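Local coordinates for protein glutamine synthetase (Helicobacter pylori, PDB 5ZLI) that is a type I beta enzyme of the glutamine synthetase family, with a beta-Grasp and a catalytic domain, and is found here as an assembly of twelve chains, at residues G317-T322 against K420-T425; F321-A324 against K330-I333; T326-R331 against D372-P377. All coordinates share one frame; numbering follows the deposited sequence.

Contact 1: G317-T322 against K420-T425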
ATOM      1  N   GLY B 317     -22.783 -20.392  50.327  1.00 39.15           N
ATOM      2  CA  GLY B 317     -23.518 -21.227  49.389  1.00 39.21           C
ATOM      3  C   GLY B 317     -24.450 -20.447  48.488  1.00 36.01           C
ATOM      4  O   GLY B 317     -24.654 -20.830  47.332  1.00 29.52           O
ATOM      5  N   LEU B 318     -25.030 -19.354  49.005  1.00 32.19           N
ATOM      6  CA  LEU B 318     -25.860 -18.465  48.194  1.00 33.00           C
ATOM      7  C   LEU B 318     -25.095 -17.842  47.030  1.00 35.11           C
ATOM      8  O   LEU B 318     -25.699 -17.497  46.003  1.00 34.99           O
ATOM      9  CB  LEU B 318     -26.475 -17.378  49.075  1.00 32.46           C
ATOM     10  CG  LEU B 318     -27.641 -16.550  48.491  1.00 27.61           C
ATOM     11  CD1 LEU B 318     -28.745 -17.432  48.109  1.00 32.11           C
ATOM     12  CD2 LEU B 318     -28.184 -15.531  49.494  1.00 29.96           C
ATOM     13  N   ALA B 319     -23.770 -17.708  47.153  1.00 34.88           N
ATOM     14  CA  ALA B 319     -22.993 -17.104  46.077  1.00 33.06           C
ATOM     15  C   ALA B 319     -23.182 -17.845  44.765  1.00 31.21           C
ATOM     16  O   ALA B 319     -23.128 -17.229  43.706  1.00 33.53           O
ATOM     17  CB  ALA B 319     -21.512 -17.077  46.447  1.00 32.95           C
ATOM     18  N   ALA B 320     -23.451 -19.154  44.824  1.00 33.10           N
ATOM     19  CA  ALA B 320     -23.722 -19.974  43.642  1.00 29.74           C
ATOM     20  C   ALA B 320     -24.938 -19.509  42.827  1.00 31.35           C
ATOM     21  O   ALA B 320     -25.047 -19.850  41.643  1.00 27.18           O
ATOM     22  CB  ALA B 320     -23.882 -21.431  44.066  1.00 32.46           C
ATOM     23  N   PHE B 321     -25.881 -18.785  43.419  1.00 30.28           N
ATOM     24  CA  PHE B 321     -26.953 -18.294  42.576  1.00 29.02           C
ATOM     25  C   PHE B 321     -26.845 -16.819  42.273  1.00 32.08           C
ATOM     26  O   PHE B 321     -27.344 -16.383  41.222  1.00 28.48           O
ATOM     27  CB  PHE B 321     -28.312 -18.556  43.215  1.00 35.60           C
ATOM     28  CG  PHE B 321     -28.560 -19.989  43.517  1.00 34.37           C
ATOM     29  CD1 PHE B 321     -28.995 -20.841  42.528  1.00 35.79           C
ATOM     30  CD2 PHE B 321     -28.393 -20.480  44.800  1.00 40.62           C
ATOM     31  CE1 PHE B 321     -29.242 -22.179  42.799  1.00 37.13           C
ATOM     32  CE2 PHE B 321     -28.639 -21.822  45.084  1.00 39.99           C
ATOM     33  CZ  PHE B 321     -29.073 -22.665  44.085  1.00 36.46           C
ATOM     34  N   THR B 322     -26.207 -16.050  43.170  1.00 36.01           N
ATOM     35  CA  THR B 322     -26.051 -14.611  43.003  1.00 34.92           C
ATOM     36  C   THR B 322     -24.777 -14.237  42.273  1.00 33.76           C
ATOM     37  O   THR B 322     -24.697 -13.130  41.723  1.00 33.19           O
ATOM     38  CB  THR B 322     -26.041 -13.895  44.357  1.00 31.14           C
ATOM     39  OG1 THR B 322     -25.073 -14.505  45.211  1.00 32.15           O
ATOM     40  CG2 THR B 322     -27.403 -13.983  44.992  1.00 31.17           C
ATOM     41  N   LYS B 420     -15.689 -14.374  58.375  1.00 43.05           N
ATOM     42  CA  LYS B 420     -16.149 -15.245  57.289  1.00 49.20           C
ATOM     43  C   LYS B 420     -16.200 -14.476  55.974  1.00 47.87           C
ATOM     44  O   LYS B 420     -17.067 -13.621  55.767  1.00 46.03           O
ATOM     45  CB  LYS B 420     -17.505 -15.876  57.612  1.00 38.89           C
ATOM     46  CG  LYS B 420     -17.381 -17.160  58.438  1.00 41.46           C
ATOM     47  CD  LYS B 420     -16.478 -18.219  57.733  1.00 56.02           C
ATOM     48  CE  LYS B 420     -15.206 -18.595  58.508  1.00 43.57           C
ATOM     49  NZ  LYS B 420     -14.020 -18.839  57.621  1.00 36.07           N
ATOM     50  N   GLN B 421     -15.276 -14.804  55.084  1.00 46.90           N
ATOM     51  CA  GLN B 421     -15.103 -14.108  53.820  1.00 51.35           C
ATOM     52  C   GLN B 421     -15.903 -14.805  52.720  1.00 53.27           C
ATOM     53  O   GLN B 421     -16.354 -15.940  52.869  1.00 52.25           O
ATOM     54  CB  GLN B 421     -13.609 -14.056  53.464  1.00 48.18           C
ATOM     55  CG  GLN B 421     -13.031 -15.468  53.155  1.00 50.96           C
ATOM     56  CD  GLN B 421     -11.515 -15.533  52.885  1.00 47.72           C
ATOM     57  OE1 GLN B 421     -10.838 -14.518  52.716  1.00 41.66           O
ATOM     58  NE2 GLN B 421     -10.988 -16.749  52.861  1.00 45.97           N
ATOM     59  N   MET B 422     -16.080 -14.101  51.601  1.00 47.05           N
ATOM     60  CA  MET B 422     -16.747 -14.661  50.431  1.00 43.21           C
ATOM     61  C   MET B 422     -15.905 -15.793  49.811  1.00 44.64           C
ATOM     62  O   MET B 422     -14.676 -15.841  49.968  1.00 40.33           O
ATOM     63  CB  MET B 422     -16.987 -13.554  49.403  1.00 45.31           C
ATOM     64  CG  MET B 422     -18.249 -12.664  49.554  1.00 39.97           C
ATOM     65  SD  MET B 422     -19.767 -13.320  48.811  1.00 51.54           S
ATOM     66  CE  MET B 422     -20.247 -14.586  49.970  1.00 46.38           C
ATOM     67  N   PRO B 423     -16.545 -16.765  49.167  1.00 43.16           N
ATOM     68  CA  PRO B 423     -15.776 -17.791  48.451  1.00 37.71           C
ATOM     69  C   PRO B 423     -15.044 -17.215  47.252  1.00 38.21           C
ATOM     70  O   PRO B 423     -15.488 -16.261  46.605  1.00 36.15           O
ATOM     71  CB  PRO B 423     -16.836 -18.808  48.025  1.00 34.89           C
ATOM     72  CG  PRO B 423     -18.120 -18.092  48.126  1.00 39.06           C
ATOM     73  CD  PRO B 423     -17.990 -17.028  49.140  1.00 38.85           C
ATOM     74  N   HIS B 424     -13.886 -17.793  46.974  1.00 38.28           N
ATOM     75  CA  HIS B 424     -13.037 -17.207  45.953  1.00 39.35           C
ATOM     76  C   HIS B 424     -13.342 -17.698  44.554  1.00 37.92           C
ATOM     77  O   HIS B 424     -13.068 -16.988  43.585  1.00 42.04           O
ATOM     78  CB  HIS B 424     -11.582 -17.523  46.240  1.00 38.21           C
ATOM     79  CG  HIS B 424     -11.026 -16.802  47.411  1.00 39.23           C
ATOM     80  ND1 HIS B 424     -10.755 -17.436  48.604  1.00 50.21           N
ATOM     81  CD2 HIS B 424     -10.574 -15.536  47.540  1.00 41.25           C
ATOM     82  CE1 HIS B 424     -10.221 -16.567  49.444  1.00 53.92           C
ATOM     83  NE2 HIS B 424     -10.092 -15.409  48.820  1.00 51.87           N
ATOM     84  N   THR B 425     -13.880 -18.887  44.415  1.00 27.22           N
ATOM     85  CA  THR B 425     -14.211 -19.401  43.112  1.00 29.16           C
ATOM     86  C   THR B 425     -15.643 -19.897  43.139  1.00 31.01           C
ATOM     87  O   THR B 425     -16.194 -20.199  44.205  1.00 29.41           O
ATOM     88  CB  THR B 425     -13.227 -20.523  42.712  1.00 31.74           C
ATOM     89  OG1 THR B 425     -13.161 -21.511  43.752  1.00 31.08           O
ATOM     90  CG2 THR B 425     -11.859 -19.986  42.451  1.00 31.06           C
TER

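Contact 2: F321-A324 against K330-I333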
ATOM      1  N   PHE B 321     -25.881 -18.785  43.419  1.00 30.28           N
ATOM      2  CA  PHE B 321     -26.953 -18.294  42.576  1.00 29.02           C
ATOM      3  C   PHE B 321     -26.845 -16.819  42.273  1.00 32.08           C
ATOM      4  O   PHE B 321     -27.344 -16.383  41.222  1.00 28.48           O
ATOM      5  CB  PHE B 321     -28.312 -18.556  43.215  1.00 35.60           C
ATOM      6  CG  PHE B 321     -28.560 -19.989  43.517  1.00 34.37           C
ATOM      7  CD1 PHE B 321     -28.995 -20.841  42.528  1.00 35.79           C
ATOM      8  CD2 PHE B 321     -28.393 -20.480  44.800  1.00 40.62           C
ATOM      9  CE1 PHE B 321     -29.242 -22.179  42.799  1.00 37.13           C
ATOM     10  CE2 PHE B 321     -28.639 -21.822  45.084  1.00 39.99           C
ATOM     11  CZ  PHE B 321     -29.073 -22.665  44.085  1.00 36.46           C
ATOM     12  N   THR B 322     -26.207 -16.050  43.170  1.00 36.01           N
ATOM     13  CA  THR B 322     -26.051 -14.611  43.003  1.00 34.92           C
ATOM     14  C   THR B 322     -24.777 -14.237  42.273  1.00 33.76           C
ATOM     15  O   THR B 322     -24.697 -13.130  41.723  1.00 33.19           O
ATOM     16  CB  THR B 322     -26.041 -13.895  44.357  1.00 31.14           C
ATOM     17  OG1 THR B 322     -25.073 -14.505  45.211  1.00 32.15           O
ATOM     18  CG2 THR B 322     -27.403 -13.983  44.992  1.00 31.17           C
ATOM     19  N   ASN B 323     -23.769 -15.118  42.309  1.00 36.47           N
ATOM     20  CA  ASN B 323     -22.454 -14.914  41.676  1.00 32.10           C
ATOM     21  C   ASN B 323     -22.145 -16.193  40.898  1.00 34.09           C
ATOM     22  O   ASN B 323     -21.275 -16.985  41.283  1.00 28.54           O
ATOM     23  CB  ASN B 323     -21.407 -14.598  42.729  1.00 26.31           C
ATOM     24  CG  ASN B 323     -21.776 -13.370  43.509  1.00 32.90           C
ATOM     25  OD1 ASN B 323     -22.617 -13.425  44.415  1.00 29.71           O
ATOM     26  ND2 ASN B 323     -21.176 -12.235  43.150  1.00 37.13           N
ATOM     27  N   ALA B 324     -22.847 -16.348  39.763  1.00 35.72           N
ATOM     28  CA  ALA B 324     -23.047 -17.640  39.126  1.00 31.96           C
ATOM     29  C   ALA B 324     -22.109 -17.874  37.946  1.00 33.67           C
ATOM     30  O   ALA B 324     -22.311 -18.828  37.180  1.00 36.63           O
ATOM     31  CB  ALA B 324     -24.511 -17.781  38.705  1.00 33.96           C
ATOM     32  N   LYS B 330     -13.681 -12.660  39.724  1.00 30.09           N
ATOM     33  CA  LYS B 330     -12.687 -11.634  39.430  1.00 28.79           C
ATOM     34  C   LYS B 330     -13.076 -10.273  39.981  1.00 28.33           C
ATOM     35  O   LYS B 330     -12.214  -9.405  40.120  1.00 31.68           O
ATOM     36  CB  LYS B 330     -12.466 -11.554  37.922  1.00 35.66           C
ATOM     37  CG  LYS B 330     -12.368 -12.933  37.300  1.00 38.99           C
ATOM     38  CD  LYS B 330     -10.918 -13.440  37.328  1.00 27.60           C
ATOM     39  CE  LYS B 330     -10.893 -14.953  37.251  1.00 25.79           C
ATOM     40  NZ  LYS B 330     -11.715 -15.513  36.169  1.00 28.12           N
ATOM     41  N   ARG B 331     -14.355 -10.069  40.266  1.00 32.73           N
ATOM     42  CA  ARG B 331     -14.873  -8.851  40.860  1.00 30.58           C
ATOM     43  C   ARG B 331     -14.759  -8.848  42.381  1.00 43.48           C
ATOM     44  O   ARG B 331     -14.598  -7.772  42.974  1.00 46.40           O
ATOM     45  CB  ARG B 331     -16.322  -8.676  40.432  1.00 29.96           C
ATOM     46  CG  ARG B 331     -17.114  -7.665  41.205  1.00 35.53           C
ATOM     47  CD  ARG B 331     -18.484  -7.514  40.583  1.00 35.41           C
ATOM     48  NE  ARG B 331     -19.367  -6.668  41.378  1.00 42.05           N
ATOM     49  CZ  ARG B 331     -20.129  -7.100  42.384  1.00 42.12           C
ATOM     50  NH1 ARG B 331     -20.146  -8.386  42.726  1.00 36.92           N
ATOM     51  NH2 ARG B 331     -20.883  -6.239  43.054  1.00 38.76           N
ATOM     52  N   LEU B 332     -14.859 -10.023  43.020  1.00 40.10           N
ATOM     53  CA  LEU B 332     -14.868 -10.154  44.476  1.00 39.94           C
ATOM     54  C   LEU B 332     -13.460 -10.116  45.071  1.00 45.00           C
ATOM     55  O   LEU B 332     -13.102 -10.920  45.943  1.00 40.83           O
ATOM     56  CB  LEU B 332     -15.572 -11.461  44.840  1.00 41.28           C
ATOM     57  CG  LEU B 332     -16.976 -11.573  44.184  1.00 45.68           C
ATOM     58  CD1 LEU B 332     -17.663 -12.917  44.503  1.00 41.45           C
ATOM     59  CD2 LEU B 332     -17.952 -10.368  44.393  1.00 38.13           C
ATOM     60  N   ILE B 333     -12.707  -9.100  44.667  1.00 50.12           N
ATOM     61  CA  ILE B 333     -11.331  -8.835  45.068  1.00 46.53           C
ATOM     62  C   ILE B 333     -11.329  -7.494  45.793  1.00 48.52           C
ATOM     63  O   ILE B 333     -12.089  -6.580  45.426  1.00 43.11           O
ATOM     64  CB  ILE B 333     -10.395  -8.856  43.846  1.00 45.76           C
ATOM     65  CG1 ILE B 333      -9.956 -10.283  43.515  1.00 43.00           C
ATOM     66  CG2 ILE B 333      -9.198  -7.960  44.024  1.00 44.73           C
ATOM     67  CD1 ILE B 333     -11.041 -11.284  43.366  1.00 32.93           C
TER

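Contact 3: T326-R331 against D372-P377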
ATOM      1  N   THR B 326     -17.722 -17.734  36.878  1.00 22.55           N
ATOM      2  CA  THR B 326     -16.387 -17.513  37.389  1.00 28.91           C
ATOM      3  C   THR B 326     -15.968 -16.053  37.247  1.00 26.09           C
ATOM      4  O   THR B 326     -15.119 -15.557  38.005  1.00 21.52           O
ATOM      5  CB  THR B 326     -15.469 -18.464  36.685  1.00 32.55           C
ATOM      6  OG1 THR B 326     -15.804 -18.408  35.293  1.00 35.95           O
ATOM      7  CG2 THR B 326     -15.710 -19.837  37.239  1.00 31.05           C
ATOM      8  N   ASN B 327     -16.533 -15.354  36.277  1.00 29.14           N
ATOM      9  CA  ASN B 327     -16.186 -13.957  36.140  1.00 26.00           C
ATOM     10  C   ASN B 327     -16.657 -13.161  37.353  1.00 27.22           C
ATOM     11  O   ASN B 327     -16.089 -12.111  37.677  1.00 29.79           O
ATOM     12  CB  ASN B 327     -16.795 -13.393  34.877  1.00 19.84           C
ATOM     13  CG  ASN B 327     -16.198 -12.105  34.531  1.00 21.97           C
ATOM     14  OD1 ASN B 327     -16.853 -11.060  34.530  1.00 24.03           O
ATOM     15  ND2 ASN B 327     -14.912 -12.148  34.227  1.00 24.47           N
ATOM     16  N   SER B 328     -17.694 -13.635  38.032  1.00 23.13           N
ATOM     17  CA  SER B 328     -18.113 -12.983  39.266  1.00 26.60           C
ATOM     18  C   SER B 328     -16.969 -12.854  40.250  1.00 28.06           C
ATOM     19  O   SER B 328     -16.811 -11.821  40.904  1.00 31.28           O
ATOM     20  CB  SER B 328     -19.253 -13.752  39.893  1.00 26.52           C
ATOM     21  OG  SER B 328     -20.326 -13.758  38.988  1.00 26.74           O
ATOM     22  N   TYR B 329     -16.102 -13.843  40.286  1.00 32.96           N
ATOM     23  CA  TYR B 329     -15.088 -13.905  41.311  1.00 30.15           C
ATOM     24  C   TYR B 329     -13.846 -13.098  40.972  1.00 30.84           C
ATOM     25  O   TYR B 329     -13.026 -12.877  41.856  1.00 36.89           O
ATOM     26  CB  TYR B 329     -14.747 -15.362  41.570  1.00 27.73           C
ATOM     27  CG  TYR B 329     -15.947 -16.067  42.087  1.00 30.99           C
ATOM     28  CD1 TYR B 329     -16.182 -16.168  43.460  1.00 33.76           C
ATOM     29  CD2 TYR B 329     -16.903 -16.561  41.216  1.00 33.71           C
ATOM     30  CE1 TYR B 329     -17.320 -16.790  43.945  1.00 31.72           C
ATOM     31  CE2 TYR B 329     -18.049 -17.193  41.690  1.00 31.38           C
ATOM     32  CZ  TYR B 329     -18.246 -17.307  43.050  1.00 30.33           C
ATOM     33  OH  TYR B 329     -19.380 -17.934  43.501  1.00 35.62           O
ATOM     34  N   LYS B 330     -13.681 -12.660  39.724  1.00 30.09           N
ATOM     35  CA  LYS B 330     -12.687 -11.634  39.430  1.00 28.79           C
ATOM     36  C   LYS B 330     -13.076 -10.273  39.981  1.00 28.33           C
ATOM     37  O   LYS B 330     -12.214  -9.405  40.120  1.00 31.68           O
ATOM     38  CB  LYS B 330     -12.466 -11.554  37.922  1.00 35.66           C
ATOM     39  CG  LYS B 330     -12.368 -12.933  37.300  1.00 38.99           C
ATOM     40  CD  LYS B 330     -10.918 -13.440  37.328  1.00 27.60           C
ATOM     41  CE  LYS B 330     -10.893 -14.953  37.251  1.00 25.79           C
ATOM     42  NZ  LYS B 330     -11.715 -15.513  36.169  1.00 28.12           N
ATOM     43  N   ARG B 331     -14.355 -10.069  40.266  1.00 32.73           N
ATOM     44  CA  ARG B 331     -14.873  -8.851  40.860  1.00 30.58           C
ATOM     45  C   ARG B 331     -14.759  -8.848  42.381  1.00 43.48           C
ATOM     46  O   ARG B 331     -14.598  -7.772  42.974  1.00 46.40           O
ATOM     47  CB  ARG B 331     -16.322  -8.676  40.432  1.00 29.96           C
ATOM     48  CG  ARG B 331     -17.114  -7.665  41.205  1.00 35.53           C
ATOM     49  CD  ARG B 331     -18.484  -7.514  40.583  1.00 35.41           C
ATOM     50  NE  ARG B 331     -19.367  -6.668  41.378  1.00 42.05           N
ATOM     51  CZ  ARG B 331     -20.129  -7.100  42.384  1.00 42.12           C
ATOM     52  NH1 ARG B 331     -20.146  -8.386  42.726  1.00 36.92           N
ATOM     53  NH2 ARG B 331     -20.883  -6.239  43.054  1.00 38.76           N
ATOM     54  N   ASP B 372     -24.205 -10.020  41.359  1.00 29.43           N
ATOM     55  CA  ASP B 372     -23.945  -9.416  40.050  1.00 22.02           C
ATOM     56  C   ASP B 372     -24.950  -9.907  39.017  1.00 25.81           C
ATOM     57  O   ASP B 372     -25.770 -10.796  39.269  1.00 25.92           O
ATOM     58  CB  ASP B 372     -22.522  -9.701  39.548  1.00 28.75           C
ATOM     59  CG  ASP B 372     -22.148 -11.187  39.597  1.00 28.49           C
ATOM     60  OD1 ASP B 372     -22.837 -11.995  38.941  1.00 25.06           O
ATOM     61  OD2 ASP B 372     -21.139 -11.531  40.271  1.00 25.34           O
ATOM     62  N   SER B 373     -24.883  -9.304  37.832  1.00 33.26           N
ATOM     63  CA  SER B 373     -25.898  -9.572  36.815  1.00 31.37           C
ATOM     64  C   SER B 373     -25.639 -10.847  36.029  1.00 31.04           C
ATOM     65  O   SER B 373     -26.512 -11.275  35.266  1.00 38.83           O
ATOM     66  CB  SER B 373     -26.021  -8.389  35.856  1.00 24.53           C
ATOM     67  OG  SER B 373     -26.238  -7.170  36.565  1.00 28.19           O
ATOM     68  N   SER B 374     -24.501 -11.505  36.240  1.00 30.87           N
ATOM     69  CA  SER B 374     -24.327 -12.846  35.694  1.00 28.36           C
ATOM     70  C   SER B 374     -25.272 -13.830  36.360  1.00 27.29           C
ATOM     71  O   SER B 374     -25.330 -15.000  35.970  1.00 29.55           O
ATOM     72  CB  SER B 374     -22.849 -13.275  35.822  1.00 23.82           C
ATOM     73  OG  SER B 374     -22.664 -14.479  36.544  1.00 27.54           O
ATOM     74  N   SER B 375     -25.941 -13.401  37.413  1.00 30.30           N
ATOM     75  CA  SER B 375     -26.902 -14.243  38.092  1.00 34.25           C
ATOM     76  C   SER B 375     -28.226 -14.277  37.339  1.00 33.41           C
ATOM     77  O   SER B 375     -28.670 -13.272  36.777  1.00 33.39           O
ATOM     78  CB  SER B 375     -27.100 -13.707  39.507  1.00 35.06           C
ATOM     79  OG  SER B 375     -27.537 -12.358  39.441  1.00 32.61           O
ATOM     80  N   ASN B 376     -28.896 -15.417  37.402  1.00 31.09           N
ATOM     81  CA  ASN B 376     -30.280 -15.433  36.974  1.00 30.31           C
ATOM     82  C   ASN B 376     -31.085 -14.691  38.022  1.00 33.09           C
ATOM     83  O   ASN B 376     -31.169 -15.163  39.171  1.00 26.24           O
ATOM     84  CB  ASN B 376     -30.807 -16.855  36.801  1.00 35.06           C
ATOM     85  CG  ASN B 376     -32.208 -16.907  36.161  1.00 32.94           C
ATOM     86  OD1 ASN B 376     -33.115 -16.124  36.499  1.00 33.12           O
ATOM     87  ND2 ASN B 376     -32.380 -17.831  35.227  1.00 30.22           N
ATOM     88  N   PRO B 377     -31.682 -13.544  37.678  1.00 31.11           N
ATOM     89  CA  PRO B 377     -32.436 -12.754  38.675  1.00 32.42           C
ATOM     90  C   PRO B 377     -33.538 -13.534  39.393  1.00 27.14           C
ATOM     91  O   PRO B 377     -33.774 -13.309  40.589  1.00 24.62           O
ATOM     92  CB  PRO B 377     -33.012 -11.605  37.831  1.00 31.17           C
ATOM     93  CG  PRO B 377     -32.963 -12.108  36.422  1.00 31.50           C
ATOM     94  CD  PRO B 377     -31.738 -12.950  36.340  1.00 27.11           C
TER

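Contact 1: G317-T322 against K420-T425
The pyrrolidine ring of Pro423 meets the methyl group of Ala319 through its outermost carbon: Pro423 CG lies 3.9 Å from Ala319 CB. The other ring of note, Phe321, sits farther round the same helix and turns to other partners, packing against Tyr454 at a shallow tilt and meeting Phe446 edge-to-face. The contact is small and wholly apolar, with 87 Å² buried between the two segments and no hydrogen bond across it. It illustrates how a short side chain on a helix lets a passing loop come close: the backbones approach to 7.6 Å between Ala319 CA and Pro423 CA.

Met422 adds a second, looser touch. Its chain is folded at each step, chi1 -84° and chi2 -85°, and this bend carries the thioether methyl round to the helix although the side chain does not set out in that direction. Met422 CE ends 4.5 Å from Ala319 CB, so the alanine methyl has two apolar neighbours from consecutive loop residues.

On the helix side, the turn that presents Ala319 is irregular. The amides of Ala320 and Phe321 bind three residues back instead of four, the latter with Phe321 N 2.9 Å from Leu318 O. That same carbonyl also takes the amide of Thr322, and the helix kinks here.

Within the catalytic domain, the contact joins helix 315-322 to the loop between helices 411-415 and 426-434. Thr425 stands at the N-cap of helix 426-434, whose Ser429 touches both Ala319 and Pro423, while Leu318 packs on helix 377-393. Backbone bonds tie Met422 to Ser340 and Lys420 to Leu342 of strand 341-346.

Contact 2: F321-A324 against K330-I333
Asn323 reaches the segment 330-333 with its amide nitrogen, which lies against both methyl branches of Leu332: Asn323 ND2 is 3.8 Å from Leu332 CD1 and 3.9 Å from Leu332 CD2. The two side chains run obliquely past one another, a van der Waals contact of the amide NH2 group with the forked end of the leucine. Beside them, Asn323 ND2 comes to 4.0 Å from Arg331 NH1, at the edge of the guanidinium and near its plane. Two N-H donors have nothing to offer each other. Their proximity is explained by a common acceptor, the carbonyl of Phe370, which binds both, while Arg331 NH2 binds the carbonyl of Arg369.

The long reach of the arginine follows from its torsions. CG stands anti to the backbone N (chi1 166°), and the chain stays extended through to NE.

Structurally this is a tight helix-to-helix connection. Asn323 is the first residue to leave helical conformation after helix 315-322, and the chain soon enters the short, loosely hydrogen-bonded helix 326-331. Beyond that helix, Leu332 is the centre of an inverse gamma turn, closed by Ile333 N to Arg331 O at 2.9 Å, and its side chain leaves the backbone toward Asn323.

One step farther out, Thr322 can steady the other end of the amide. Thr322 OG1 lies 2.8 Å from Asn323 OD1, although its single proton could instead serve the carbonyl of Leu318. At the subunit boundary, Lys330 forms a salt bridge with Glu474 of the second subunit, and Ile333 packs on Ser468 of that subunit.

Contact 3: T326-R331 against D372-P377
Asp372 and Ser328 are brought together by two rotamers: Asp372 holds CG between its backbone N and carbonyl carbon (chi1 51°), and Ser328 places OG beside its own backbone N, anti to the carbonyl carbon. Ser328 OG then donates to Asp372 OD2 at 2.7 Å, meeting the oxygen on its syn side but 26° out of the carboxylate plane. The hydroxyl has a further hydrogen-bond partner in Ser325 OG, which also pairs with Ser374 OG, so three serine hydroxyls gather near the acid.

The guanidinium of Arg331 is near without forming a salt bridge, its NH1 and NH2 being given to the carbonyls of Phe370 and Arg369. Asp372 CB lies over one of its faces, the two flat groups stand 87° apart, and Arg331 NH1 remains 4.1 Å from Asp372 OD2 with no N-H directed at it. Their opposite charges probably still favour each other.

Asp372 also begins a type I beta turn, closed by Ser375 N to Asp372 O at 3.2 Å. Its other carboxylate oxygen, OD1, takes the amide of Ser374 in a weak bond of Asx-turn type.

The contact thus seats helix 326-331 on the loop leading from strand 366-368 to helix 377-393, which Asn376 caps through Tyr378 N. Pro377 rests on helix 238-258, Ser373 and Ser375 touch Met278 of strand 278-286, and Thr326 and Asn327 bond Glu474 of the second subunit.

How the contacts relate
All three contacts are buried, but their place and chemistry differ: the centre of contact 1 lies about 15 Å from the centre of the chain, that of contact 2 about 11 Å and that of contact 3 about 8 Å. Contact 1 is purely apolar. Contact 2 mixes an amide with methyl groups, and contact 3 alone has a hydrogen bond between its segments. Contact 1 uses helix 315-322 itself and contact 2 the residue just past its end, whereas contacts 2 and 3 share helix 326-331. Direct links knit them together: Thr322 O probably accepts a hydrogen bond from Asp372 N, and Asn323 O probably pairs with Tyr329 OH. Each contact also has residues touching the second subunit.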